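Geranyltranstransferase (Campylobacter jejuni, PDB 3NPK) probably catalyses the condensation of geranyl diphosphate with isopentenyl diphosphate to give farnesyl diphosphate and pyrophosphate. Local coordinates at residues E7-H12 against Q61-A66; L33-G38 against L69-T74; E116-L121 against K133-L138. All blocks are in the same frame, centred on the assembly; numbering follows the deposited sequence.

Contact 1 of 3, residues E7-H12 against Q61-A66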
loop_
_atom_site.group_PDB
_atom_site.type_symbol
_atom_site.label_atom_id
_atom_site.label_comp_id
_atom_site.label_asym_id
_atom_site.label_seq_id
_atom_site.Cartn_x
_atom_site.Cartn_y
_atom_site.Cartn_z
ATOM N N GLU A 7 -6.303 12.840 22.632
ATOM C CA GLU A 7 -5.012 13.489 22.821
ATOM C C GLU A 7 -3.867 12.479 22.781
ATOM O O GLU A 7 -2.799 12.756 22.231
ATOM C CB GLU A 7 -4.995 14.298 24.120
ATOM C CG GLU A 7 -5.923 15.503 24.067
ATOM C CD GLU A 7 -5.743 16.331 22.790
ATOM O OE1 GLU A 7 -4.583 16.648 22.425
ATOM O OE2 GLU A 7 -6.764 16.665 22.148
ATOM N N LEU A 8 -4.106 11.293 23.340
ATOM C CA LEU A 8 -3.114 10.233 23.305
ATOM C C LEU A 8 -2.732 9.920 21.867
ATOM O O LEU A 8 -1.549 9.829 21.530
ATOM C CB LEU A 8 -3.652 8.979 23.987
ATOM C CG LEU A 8 -2.692 7.795 24.081
ATOM C CD1 LEU A 8 -1.599 8.067 25.097
ATOM C CD2 LEU A 8 -3.452 6.528 24.452
ATOM N N PHE A 9 -3.733 9.742 21.007
ATOM C CA PHE A 9 -3.440 9.457 19.600
ATOM C C PHE A 9 -2.759 10.626 18.845
ATOM O O PHE A 9 -1.808 10.419 18.080
ATOM C CB PHE A 9 -4.673 9.009 18.817
ATOM C CG PHE A 9 -4.335 8.663 17.411
ATOM C CD1 PHE A 9 -3.559 7.535 17.149
ATOM C CD2 PHE A 9 -4.665 9.515 16.359
ATOM C CE1 PHE A 9 -3.161 7.220 15.858
ATOM C CE2 PHE A 9 -4.279 9.206 15.059
ATOM C CZ PHE A 9 -3.531 8.051 14.804
ATOM N N ILE A 10 -3.231 11.849 19.060
ATOM C CA ILE A 10 -2.572 12.988 18.429
ATOM C C ILE A 10 -1.089 13.065 18.814
ATOM O O ILE A 10 -0.229 13.295 17.968
ATOM C CB ILE A 10 -3.271 14.300 18.787
ATOM C CG1 ILE A 10 -4.644 14.340 18.107
ATOM C CG2 ILE A 10 -2.418 15.500 18.337
ATOM C CD1 ILE A 10 -5.547 15.436 18.609
ATOM N N HIS A 11 -0.795 12.875 20.096
ATOM C CA HIS A 11 0.584 12.907 20.558
ATOM C C HIS A 11 1.390 11.782 19.883
ATOM O O HIS A 11 2.532 11.984 19.458
ATOM C CB HIS A 11 0.599 12.778 22.082
ATOM C CG HIS A 11 1.963 12.840 22.688
ATOM N ND1 HIS A 11 2.624 14.029 22.919
ATOM C CD2 HIS A 11 2.782 11.860 23.140
ATOM C CE1 HIS A 11 3.797 13.777 23.473
ATOM N NE2 HIS A 11 3.917 12.469 23.617
ATOM N N HIS A 12 0.780 10.608 19.744
ATOM C CA HIS A 12 1.461 9.484 19.104
ATOM C C HIS A 12 1.764 9.792 17.639
ATOM O O HIS A 12 2.870 9.554 17.164
ATOM C CB HIS A 12 0.615 8.216 19.224
ATOM C CG HIS A 12 1.322 6.971 18.791
ATOM N ND1 HIS A 12 2.265 6.344 19.573
ATOM C CD2 HIS A 12 1.228 6.239 17.652
ATOM C CE1 HIS A 12 2.704 5.264 18.950
ATOM N NE2 HIS A 12 2.099 5.181 17.777
ATOM N N GLN A 61 0.243 -0.191 22.836
ATOM C CA GLN A 61 0.717 -0.997 21.721
ATOM C C GLN A 61 -0.217 -0.831 20.526
ATOM O O GLN A 61 0.220 -0.914 19.371
ATOM C CB GLN A 61 0.782 -2.465 22.152
ATOM C CG GLN A 61 1.844 -2.710 23.237
ATOM C CD GLN A 61 1.335 -2.576 24.669
ATOM O OE1 GLN A 61 0.330 -1.925 24.944
ATOM N NE2 GLN A 61 2.062 -3.178 25.597
ATOM N N ALA A 62 -1.497 -0.584 20.813
ATOM C CA ALA A 62 -2.505 -0.396 19.769
ATOM C C ALA A 62 -2.356 0.910 19.015
ATOM O O ALA A 62 -2.934 1.056 17.939
ATOM C CB ALA A 62 -3.917 -0.489 20.362
ATOM N N LEU A 63 -1.649 1.878 19.594
ATOM C CA LEU A 63 -1.533 3.172 18.944
ATOM C C LEU A 63 -0.928 3.052 17.549
ATOM O O LEU A 63 -1.325 3.795 16.648
ATOM C CB LEU A 63 -0.708 4.139 19.801
ATOM C CG LEU A 63 -1.414 4.625 21.067
ATOM C CD1 LEU A 63 -0.404 5.235 22.032
ATOM C CD2 LEU A 63 -2.556 5.593 20.781
ATOM N N ASP A 64 0.019 2.129 17.366
ATOM C CA ASP A 64 0.636 1.930 16.047
ATOM C C ASP A 64 -0.388 1.392 15.047
ATOM O O ASP A 64 -0.298 1.665 13.855
ATOM C CB ASP A 64 1.804 0.943 16.103
ATOM C CG ASP A 64 3.063 1.539 16.695
ATOM O OD1 ASP A 64 3.191 2.786 16.746
ATOM O OD2 ASP A 64 3.946 0.738 17.094
ATOM N N VAL A 65 -1.356 0.613 15.524
ATOM C CA VAL A 65 -2.358 0.049 14.621
ATOM C C VAL A 65 -3.329 1.158 14.220
ATOM O O VAL A 65 -3.713 1.268 13.048
ATOM C CB VAL A 65 -3.102 -1.156 15.278
ATOM C CG1 VAL A 65 -4.021 -1.828 14.270
ATOM C CG2 VAL A 65 -2.092 -2.159 15.824
ATOM N N ALA A 66 -3.709 1.996 15.182
ATOM C CA ALA A 66 -4.503 3.185 14.884
ATOM C C ALA A 66 -3.770 4.081 13.885
ATOM O O ALA A 66 -4.391 4.660 12.977
ATOM C CB ALA A 66 -4.807 3.962 16.170
#
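H12 NE2 donates a hydrogen bond of 2.8 Å to D64 OD1, a polar latch across a contact that is otherwise apolar. The N-H...O angle is 144°, so the bond is somewhat bent. The two flat groups treat it differently: the oxygen lies almost in the plane of the imidazole, whereas the nitrogen meets OD1 on its anti side, 30° out of the carboxylate plane. The nearby carboxylate would be expected to raise the basicity of the imidazole.

The same ring has a second task. CG of H12 stands anti to the backbone N (chi1 -171°), which carries the imidazole across to helix 59-80 and lays it over L63. There L63 CB makes a CH-pi contact, 3.5 Å from the ring centroid and nearly on the ring normal. Hydrogen bond at the edge and methylene on a face together fix how the ring is turned.

Beyond CB, L63 wedges between H12 and the preceding turn of the N-terminal helix. Its CD1 reaches H12 ND1 at 3.8 Å, and its CD2 meets L8 CD2 at 3.9 Å, the two leucine side chains standing roughly perpendicular. F9 extends the contact one helical turn along helix 59-80: F9 CE1 rests 3.7 Å from A66 CB, and the carbonyl oxygen of L63 lies at the ring edge, close to its plane. The F9 ring is completed by an edge-to-face partner, H41, and by Q45 and L48 of helix 42-54.

The short helix 5-14 is thus laid steeply across the long helix 59-80 at the periphery of the molecule, an N-terminal helix packed on the all-helical bundle of the trans-isoprenyl diphosphate synthase fold.

Contact 2 of 3, residues L33-G38 against L69-T74. With PPV (pyrophosphate), chain C.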
loop_
_atom_site.group_PDB
_atom_site.type_symbol
_atom_site.label_atom_id
_atom_site.label_comp_id
_atom_site.label_asym_id
_atom_site.label_seq_id
_atom_site.Cartn_x
_atom_site.Cartn_y
_atom_site.Cartn_z
ATOM N N LEU A 33 2.497 16.837 6.119
ATOM C CA LEU A 33 1.587 17.971 6.038
ATOM C C LEU A 33 0.128 17.604 6.302
ATOM O O LEU A 33 -0.532 18.215 7.138
ATOM C CB LEU A 33 1.723 18.636 4.666
ATOM C CG LEU A 33 1.120 20.027 4.513
ATOM C CD1 LEU A 33 1.843 21.006 5.443
ATOM C CD2 LEU A 33 1.208 20.483 3.064
HETATM N N MSE A 34 -0.391 16.615 5.582
HETATM C CA MSE A 34 -1.794 16.250 5.733
HETATM C C MSE A 34 -2.085 15.494 7.013
HETATM O O MSE A 34 -3.202 15.563 7.535
HETATM C CB MSE A 34 -2.290 15.441 4.539
HETATM C CG MSE A 34 -2.803 16.268 3.404
HETATM SE SE MSE A 34 -4.247 17.561 3.862
HETATM C CE MSE A 34 -3.997 18.710 2.313
ATOM N N LEU A 35 -1.088 14.773 7.518
ATOM C CA LEU A 35 -1.250 14.056 8.776
ATOM C C LEU A 35 -1.389 15.028 9.933
ATOM O O LEU A 35 -2.180 14.807 10.853
ATOM C CB LEU A 35 -0.064 13.124 9.010
ATOM C CG LEU A 35 0.022 11.933 8.052
ATOM C CD1 LEU A 35 1.374 11.264 8.243
ATOM C CD2 LEU A 35 -1.120 10.950 8.335
ATOM N N LYS A 36 -0.615 16.109 9.881
ATOM C CA LYS A 36 -0.608 17.090 10.957
ATOM C C LYS A 36 -1.723 18.114 10.854
ATOM O O LYS A 36 -2.130 18.687 11.870
ATOM C CB LYS A 36 0.728 17.829 10.980
ATOM C CG LYS A 36 1.855 17.019 11.575
ATOM C CD LYS A 36 2.981 17.930 12.062
ATOM C CE LYS A 36 3.891 18.342 10.920
ATOM N NZ LYS A 36 4.789 19.476 11.288
ATOM N N ALA A 37 -2.206 18.351 9.635
ATOM C CA ALA A 37 -3.094 19.489 9.355
ATOM C C ALA A 37 -4.436 19.342 10.045
ATOM O O ALA A 37 -5.052 20.325 10.477
ATOM C CB ALA A 37 -3.301 19.641 7.854
ATOM N N GLY A 38 -4.906 18.111 10.146
ATOM C CA GLY A 38 -6.205 17.894 10.734
ATOM C C GLY A 38 -6.632 16.462 10.584
ATOM O O GLY A 38 -5.823 15.587 10.264
ATOM N N LEU A 69 -4.132 2.824 10.335
ATOM C CA LEU A 69 -5.458 3.179 9.825
ATOM C C LEU A 69 -5.496 4.604 9.313
ATOM O O LEU A 69 -6.029 4.862 8.225
ATOM C CB LEU A 69 -6.524 3.021 10.902
ATOM C CG LEU A 69 -7.127 1.647 11.095
ATOM C CD1 LEU A 69 -7.888 1.648 12.426
ATOM C CD2 LEU A 69 -8.033 1.287 9.924
ATOM N N GLU A 70 -4.926 5.528 10.087
ATOM C CA GLU A 70 -4.943 6.927 9.680
ATOM C C GLU A 70 -3.986 7.203 8.508
ATOM O O GLU A 70 -4.248 8.103 7.700
ATOM C CB GLU A 70 -4.688 7.845 10.880
ATOM C CG GLU A 70 -5.816 7.741 11.894
ATOM C CD GLU A 70 -7.168 8.308 11.408
ATOM O OE1 GLU A 70 -7.208 9.251 10.577
ATOM O OE2 GLU A 70 -8.206 7.811 11.886
ATOM N N PHE A 71 -2.913 6.417 8.387
ATOM C CA PHE A 71 -2.044 6.534 7.207
ATOM C C PHE A 71 -2.831 6.145 5.957
ATOM O O PHE A 71 -2.744 6.824 4.930
ATOM C CB PHE A 71 -0.797 5.643 7.312
ATOM C CG PHE A 71 0.311 6.192 8.202
ATOM C CD1 PHE A 71 0.155 7.350 8.952
ATOM C CD2 PHE A 71 1.504 5.507 8.294
ATOM C CE1 PHE A 71 1.193 7.819 9.766
ATOM C CE2 PHE A 71 2.543 5.953 9.102
ATOM C CZ PHE A 71 2.384 7.116 9.840
ATOM N N ILE A 72 -3.565 5.036 6.023
ATOM C CA ILE A 72 -4.374 4.610 4.885
ATOM C C ILE A 72 -5.398 5.670 4.577
ATOM O O ILE A 72 -5.585 6.044 3.425
ATOM C CB ILE A 72 -5.128 3.294 5.186
ATOM C CG1 ILE A 72 -4.135 2.129 5.204
ATOM C CG2 ILE A 72 -6.313 3.075 4.190
ATOM C CD1 ILE A 72 -3.512 1.840 3.850
ATOM N N HIS A 73 -6.091 6.139 5.603
ATOM C CA HIS A 73 -7.143 7.112 5.373
ATOM C C HIS A 73 -6.578 8.389 4.737
ATOM O O HIS A 73 -7.138 8.923 3.770
ATOM C CB HIS A 73 -7.881 7.387 6.677
ATOM C CG HIS A 73 -8.996 8.362 6.524
ATOM N ND1 HIS A 73 -9.064 9.543 7.227
ATOM C CD2 HIS A 73 -10.077 8.338 5.713
ATOM C CE1 HIS A 73 -10.160 10.194 6.877
ATOM N NE2 HIS A 73 -10.783 9.491 5.947
ATOM N N THR A 74 -5.475 8.887 5.287
ATOM C CA THR A 74 -4.866 10.097 4.737
ATOM C C THR A 74 -4.384 9.898 3.299
ATOM O O THR A 74 -4.590 10.786 2.450
ATOM C CB THR A 74 -3.739 10.606 5.654
ATOM O OG1 THR A 74 -4.318 11.070 6.875
ATOM C CG2 THR A 74 -2.958 11.760 5.010
HETATM O O11 PPV C . -13.593 12.021 5.554
HETATM P P1 PPV C . -13.479 12.384 7.159
HETATM O O21 PPV C . -14.832 13.147 7.699
HETATM O O31 PPV C . -13.300 11.164 7.947
HETATM O OPP PPV C . -12.245 13.461 7.263
HETATM P P2 PPV C . -11.087 13.602 8.414
HETATM O O12 PPV C . -10.271 14.942 7.906
HETATM O O22 PPV C . -10.043 12.358 8.335
HETATM O O32 PPV C . -11.655 13.808 9.757
#
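The pyrophosphate pocket takes H73 from helix 59-80, and this contact lies just behind it, where helix 27-37 ends and the chain runs on toward G39 and K40. L35 fills the crossing with its two methyl branches. L35 CD1 reaches F71 CE1 at 3.8 Å, approaching the ring obliquely, while L35 CD2 leans on T74, 3.5 Å from OG1 and 3.8 Å from CB. T74 in turn sets its methyl group against M34, the residue before L35: T74 CG2 is 3.8 Å from CB of this selenomethionine, whose chain then bends away.

The polar side of T74 looks to the ligand site. With chi1 at -68°, OG1 sits anti to the carbonyl carbon, and it accepts a hydrogen bond from NH1 of R92. That same NH1 also bonds to the carbonyl oxygen of M34, so the two helices jointly hold the guanidinium, whose NH2 binds the pyrophosphate. One turn earlier, E70 OE2 takes the backbone N-H of A44, and its side chain packs on R43, which also hydrogen-bonds the pyrophosphate through NH1. T74 OG1 and the M34 carbonyl are thus second-shell partners of R92, and E70 lies against R43, in the diphosphate-binding pocket of a polyprenyl synthetase.

Contact 3 of 3, residues E116-L121 against K133-L138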
loop_
_atom_site.group_PDB
_atom_site.type_symbol
_atom_site.label_atom_id
_atom_site.label_comp_id
_atom_site.label_asym_id
_atom_site.label_seq_id
_atom_site.Cartn_x
_atom_site.Cartn_y
_atom_site.Cartn_z
ATOM N N GLU A 116 3.453 2.578 3.896
ATOM C CA GLU A 116 3.952 2.784 5.258
ATOM C C GLU A 116 2.971 2.269 6.314
ATOM O O GLU A 116 3.380 1.894 7.418
ATOM C CB GLU A 116 4.263 4.257 5.503
ATOM C CG GLU A 116 5.187 4.512 6.685
ATOM C CD GLU A 116 6.646 4.123 6.445
ATOM O OE1 GLU A 116 6.998 3.613 5.358
ATOM O OE2 GLU A 116 7.453 4.331 7.376
ATOM N N ALA A 117 1.686 2.234 5.979
ATOM C CA ALA A 117 0.703 1.703 6.916
ATOM C C ALA A 117 1.090 0.267 7.272
ATOM O O ALA A 117 0.995 -0.156 8.434
ATOM C CB ALA A 117 -0.698 1.736 6.314
ATOM N N PHE A 118 1.530 -0.478 6.261
ATOM C CA PHE A 118 1.925 -1.861 6.488
ATOM C C PHE A 118 3.260 -2.004 7.205
ATOM O O PHE A 118 3.436 -2.932 8.000
ATOM C CB PHE A 118 1.816 -2.663 5.194
ATOM C CG PHE A 118 0.421 -2.691 4.694
ATOM C CD1 PHE A 118 -0.509 -3.482 5.330
ATOM C CD2 PHE A 118 -0.014 -1.811 3.702
ATOM C CE1 PHE A 118 -1.839 -3.472 4.929
ATOM C CE2 PHE A 118 -1.340 -1.782 3.310
ATOM C CZ PHE A 118 -2.258 -2.603 3.931
ATOM N N LEU A 119 4.197 -1.099 6.932
ATOM C CA LEU A 119 5.443 -1.090 7.694
ATOM C C LEU A 119 5.159 -0.850 9.179
ATOM O O LEU A 119 5.659 -1.569 10.042
ATOM C CB LEU A 119 6.419 -0.033 7.159
ATOM C CG LEU A 119 7.823 -0.063 7.771
ATOM C CD1 LEU A 119 8.500 -1.421 7.536
ATOM C CD2 LEU A 119 8.666 1.047 7.171
ATOM N N VAL A 120 4.345 0.158 9.469
ATOM C CA VAL A 120 4.020 0.490 10.855
ATOM C C VAL A 120 3.287 -0.667 11.526
ATOM O O VAL A 120 3.596 -1.045 12.663
ATOM C CB VAL A 120 3.193 1.793 10.942
ATOM C CG1 VAL A 120 2.554 1.941 12.328
ATOM C CG2 VAL A 120 4.077 2.981 10.602
ATOM N N LEU A 121 2.323 -1.259 10.826
ATOM C CA LEU A 121 1.574 -2.362 11.427
ATOM C C LEU A 121 2.515 -3.532 11.727
ATOM O O LEU A 121 2.441 -4.155 12.807
ATOM C CB LEU A 121 0.478 -2.820 10.470
ATOM C CG LEU A 121 -0.925 -2.890 11.027
ATOM C CD1 LEU A 121 -1.914 -3.390 9.949
ATOM C CD2 LEU A 121 -0.911 -3.721 12.280
ATOM N N LYS A 133 -3.173 -11.113 11.309
ATOM C CA LYS A 133 -4.624 -10.899 11.220
ATOM C C LYS A 133 -4.947 -9.444 10.916
ATOM O O LYS A 133 -5.804 -9.164 10.075
ATOM C CB LYS A 133 -5.331 -11.341 12.495
ATOM C CG LYS A 133 -5.320 -12.848 12.630
ATOM C CD LYS A 133 -6.163 -13.339 13.783
ATOM C CE LYS A 133 -6.096 -14.868 13.839
ATOM N NZ LYS A 133 -4.705 -15.351 14.039
ATOM N N LEU A 134 -4.276 -8.521 11.605
ATOM C CA LEU A 134 -4.519 -7.096 11.393
ATOM C C LEU A 134 -4.182 -6.663 9.970
ATOM O O LEU A 134 -4.903 -5.855 9.382
ATOM C CB LEU A 134 -3.705 -6.258 12.380
ATOM C CG LEU A 134 -4.094 -6.418 13.861
ATOM C CD1 LEU A 134 -3.070 -5.726 14.755
ATOM C CD2 LEU A 134 -5.484 -5.856 14.096
ATOM N N ILE A 135 -3.079 -7.174 9.437
ATOM C CA ILE A 135 -2.681 -6.849 8.063
ATOM C C ILE A 135 -3.700 -7.396 7.052
ATOM O O ILE A 135 -4.049 -6.713 6.084
ATOM C CB ILE A 135 -1.259 -7.341 7.785
ATOM C CG1 ILE A 135 -0.286 -6.476 8.609
ATOM C CG2 ILE A 135 -0.948 -7.288 6.280
ATOM C CD1 ILE A 135 1.095 -7.070 8.760
ATOM N N LYS A 136 -4.195 -8.613 7.286
ATOM C CA LYS A 136 -5.248 -9.155 6.430
ATOM C C LYS A 136 -6.474 -8.268 6.454
ATOM O O LYS A 136 -7.058 -7.982 5.408
ATOM C CB LYS A 136 -5.647 -10.572 6.862
ATOM C CG LYS A 136 -4.596 -11.623 6.627
ATOM C CD LYS A 136 -5.028 -12.981 7.191
ATOM C CE LYS A 136 -4.055 -14.076 6.764
ATOM N NZ LYS A 136 -4.427 -15.405 7.334
ATOM N N THR A 137 -6.871 -7.821 7.642
ATOM C CA THR A 137 -8.071 -6.996 7.752
ATOM C C THR A 137 -7.882 -5.645 7.062
ATOM O O THR A 137 -8.755 -5.167 6.312
ATOM C CB THR A 137 -8.471 -6.805 9.219
ATOM O OG1 THR A 137 -8.740 -8.103 9.780
ATOM C CG2 THR A 137 -9.722 -5.936 9.345
ATOM N N LEU A 138 -6.741 -5.019 7.309
ATOM C CA LEU A 138 -6.515 -3.707 6.708
ATOM C C LEU A 138 -6.385 -3.790 5.192
ATOM O O LEU A 138 -6.982 -2.981 4.474
ATOM C CB LEU A 138 -5.272 -3.048 7.290
ATOM C CG LEU A 138 -5.053 -1.587 6.875
ATOM C CD1 LEU A 138 -6.223 -0.706 7.314
ATOM C CD2 LEU A 138 -3.742 -1.088 7.503
#
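The F118 ring is met obliquely by two aliphatic groups of the facing helix: I135 CG2 lies 3.9 Å from its CD1, and L138 CD2 4.0 Å from its CE1. The ring also stacks on F118 of the second subunit. Helices 103-122 and 128-142 form an antiparallel helical hairpin, their local axes 10.5 Å apart with 161° between directions, and in this all-helical prenyltransferase fold the hairpin takes part in the dimer interface. I135 and K136 accordingly also pack on S122 of the second subunit.

Further into the subunit the contact is carried by L121, which inserts among three side chains. Its chi1 of -127° lies off the staggered positions, which suggests some strain; that swing brings the branched end in among the three, with CD1 and CD2 meeting different neighbours. L121 CD2 rests 3.8 Å from L134 CB, whereas L121 and I135 lie alongside each other, pointing opposite ways. L134 continues inward to V65, and L138 to L69, joining the hairpin to helix 59-80. At the centre of the packing, L121 CD1 sits between I135 CG1 at 3.7 Å and L138 CD2 at 3.8 Å.

Overall arrangement
Contacts 1 and 2 lie about 13 Å apart between centres and share helix 59-80, which receives helix 5-14 on an early part and helix 27-37 further along; their segments alternate in the sequence. The two meet where F9 packs on E70. Contact 3 follows both in the chain, its centre about 15 Å from contact 1 and 16 Å from contact 2, and touches each: V65 reaches L121 and L134, while I72 packs on A117 and F71 on V120. Helix 59-80 thus stands between the N-terminal helices and the hairpin that contributes to the dimer interface, so that one long helix links the pyrophosphate pocket to the subunit interface.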